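Local coordinates for hypothetical protein Atu2684 (Agrobacterium tumefaciens, PDB 2AXO), which is of unknown function but belongs to the DUF1223 family of the thioredoxin clan and carries a disulfide between two closely spaced cysteines, at residues V74-H79 against H201-V206. Sequence-based numbering, arbitrary orientation.
Sequences VGLSYH and HSVYDV
Ser77 O takes Val203 N in a nearly linear hydrogen bond of 2.8 Å (171° at the hydrogen), and Ser202 CA adds a C-H...O contact at 3.3 Å. Ser77 N in turn donates to His201 O, reaching it from well above the carbonyl plane. The two bonds make one beta bridge of parallel pattern, Ser77 with Ser202; the strand axes cross at 66° and no second bridge follows. Further back, His201 ND1 gives its hydrogen to Gly75 O (2.8 Å), which lies in the imidazole plane; Arg181 bonds the ring's NE2, so both nitrogens are held and the ring's rotation is fixed. Farther along, a water donates to Val203 O and accepts from His79 N, continuing the junction. Val203 chi1 of 178° sets CG1 against Tyr78 CE2 (3.8 Å) and CG2 over one face of the Tyr78 ring, 4.0 Å from its centroid, as a CH-pi contact. The same CG2 touches Leu76 CD2, while Val206 CG2 meets the Tyr78 edge in plane. Through this buried junction, 74-79, an outer strand of the mixed thioredoxin-like sheet, is joined to 196-212, an outer strand of the antiparallel four-stranded sheet, where the chain turns a corner at His201.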
loop_
_atom_site.group_PDB
_atom_site.type_symbol
_atom_site.label_atom_id
_atom_site.label_comp_id
_atom_site.label_asym_id
_atom_site.label_seq_id
_atom_site.Cartn_x
_atom_site.Cartn_y
_atom_site.Cartn_z
ATOM N N VAL A 74 -15.800 -19.512 3.740
ATOM C CA VAL A 74 -16.292 -18.172 4.026
ATOM C C VAL A 74 -15.414 -17.325 3.120
ATOM O O VAL A 74 -14.218 -17.174 3.378
ATOM C CB VAL A 74 -16.050 -17.780 5.502
ATOM C CG1 VAL A 74 -16.251 -16.281 5.683
ATOM C CG2 VAL A 74 -17.007 -18.554 6.410
ATOM N N GLY A 75 -15.999 -16.802 2.048
ATOM C CA GLY A 75 -15.240 -16.013 1.099
ATOM C C GLY A 75 -15.517 -14.529 1.156
ATOM O O GLY A 75 -16.664 -14.095 1.225
ATOM N N LEU A 76 -14.443 -13.751 1.117
ATOM C CA LEU A 76 -14.538 -12.301 1.172
ATOM C C LEU A 76 -13.617 -11.657 0.160
ATOM O O LEU A 76 -12.507 -12.132 -0.074
ATOM C CB LEU A 76 -14.146 -11.809 2.558
ATOM C CG LEU A 76 -15.054 -12.264 3.698
ATOM C CD1 LEU A 76 -14.352 -12.021 5.014
ATOM C CD2 LEU A 76 -16.381 -11.512 3.638
ATOM N N SER A 77 -14.079 -10.564 -0.430
ATOM C CA SER A 77 -13.281 -9.827 -1.392
ATOM C C SER A 77 -13.028 -8.418 -0.853
ATOM O O SER A 77 -13.969 -7.685 -0.549
ATOM C CB SER A 77 -14.007 -9.741 -2.732
ATOM O OG SER A 77 -13.257 -8.967 -3.644
ATOM N N TYR A 78 -11.754 -8.060 -0.715
ATOM C CA TYR A 78 -11.370 -6.735 -0.236
ATOM C C TYR A 78 -10.722 -5.940 -1.363
ATOM O O TYR A 78 -9.574 -6.199 -1.724
ATOM C CB TYR A 78 -10.355 -6.816 0.907
ATOM C CG TYR A 78 -10.852 -7.476 2.170
ATOM C CD1 TYR A 78 -10.826 -8.862 2.310
ATOM C CD2 TYR A 78 -11.324 -6.714 3.239
ATOM C CE1 TYR A 78 -11.258 -9.473 3.483
ATOM C CE2 TYR A 78 -11.760 -7.315 4.417
ATOM C CZ TYR A 78 -11.723 -8.692 4.532
ATOM O OH TYR A 78 -12.155 -9.297 5.687
ATOM N N HIS A 79 -11.440 -4.970 -1.913
ATOM C CA HIS A 79 -10.878 -4.156 -2.983
ATOM C C HIS A 79 -9.894 -3.148 -2.405
ATOM O O HIS A 79 -10.257 -2.337 -1.551
ATOM C CB HIS A 79 -11.989 -3.429 -3.744
ATOM C CG HIS A 79 -12.796 -4.323 -4.634
ATOM N ND1 HIS A 79 -13.625 -5.310 -4.146
ATOM C CD2 HIS A 79 -12.894 -4.382 -5.983
ATOM C CE1 HIS A 79 -14.202 -5.937 -5.157
ATOM N NE2 HIS A 79 -13.775 -5.394 -6.282
ATOM N N HIS A 201 -19.163 -10.541 -2.743
ATOM C CA HIS A 201 -18.741 -10.398 -1.356
ATOM C C HIS A 201 -17.694 -9.303 -1.135
ATOM O O HIS A 201 -16.748 -9.475 -0.370
ATOM C CB HIS A 201 -18.258 -11.756 -0.818
ATOM C CG HIS A 201 -19.361 -12.758 -0.643
ATOM N ND1 HIS A 201 -19.251 -13.858 0.180
ATOM C CD2 HIS A 201 -20.612 -12.804 -1.166
ATOM C CE1 HIS A 201 -20.387 -14.535 0.163
ATOM N NE2 HIS A 201 -21.228 -13.917 -0.645
ATOM N N SER A 202 -17.897 -8.174 -1.811
ATOM C CA SER A 202 -17.019 -7.014 -1.712
ATOM C C SER A 202 -17.231 -6.320 -0.367
ATOM O O SER A 202 -18.283 -5.726 -0.112
ATOM C CB SER A 202 -17.303 -6.031 -2.855
ATOM O OG SER A 202 -17.004 -6.604 -4.114
ATOM N N VAL A 203 -16.219 -6.409 0.491
ATOM C CA VAL A 203 -16.274 -5.816 1.822
ATOM C C VAL A 203 -16.183 -4.290 1.792
ATOM O O VAL A 203 -15.285 -3.728 1.168
ATOM C CB VAL A 203 -15.136 -6.383 2.696
ATOM C CG1 VAL A 203 -15.148 -5.742 4.076
ATOM C CG2 VAL A 203 -15.288 -7.898 2.814
ATOM N N TYR A 204 -17.115 -3.626 2.470
ATOM C CA TYR A 204 -17.109 -2.167 2.513
ATOM C C TYR A 204 -16.932 -1.610 3.919
ATOM O O TYR A 204 -16.819 -0.398 4.101
ATOM C CB TYR A 204 -18.387 -1.597 1.899
ATOM C CG TYR A 204 -19.654 -1.983 2.617
ATOM C CD1 TYR A 204 -20.388 -3.101 2.222
ATOM C CD2 TYR A 204 -20.136 -1.215 3.674
ATOM C CE1 TYR A 204 -21.577 -3.441 2.859
ATOM C CE2 TYR A 204 -21.320 -1.548 4.321
ATOM C CZ TYR A 204 -22.039 -2.659 3.906
ATOM O OH TYR A 204 -23.223 -2.972 4.529
ATOM N N ASP A 205 -16.931 -2.491 4.915
ATOM C CA ASP A 205 -16.729 -2.070 6.295
ATOM C C ASP A 205 -16.392 -3.265 7.167
ATOM O O ASP A 205 -16.963 -4.342 7.013
ATOM C CB ASP A 205 -17.966 -1.352 6.852
ATOM C CG ASP A 205 -17.710 -0.740 8.222
ATOM O OD1 ASP A 205 -16.629 -0.137 8.407
ATOM O OD2 ASP A 205 -18.582 -0.852 9.114
ATOM N N VAL A 206 -15.446 -3.061 8.079
ATOM C CA VAL A 206 -15.002 -4.106 8.995
ATOM C C VAL A 206 -14.974 -3.506 10.397
ATOM O O VAL A 206 -14.448 -2.411 10.590
ATOM C CB VAL A 206 -13.567 -4.585 8.646
ATOM C CG1 VAL A 206 -13.130 -5.666 9.622
ATOM C CG2 VAL A 206 -13.514 -5.097 7.210
HETATM O O HOH W 1 -14.246 -4.253 -1.364
#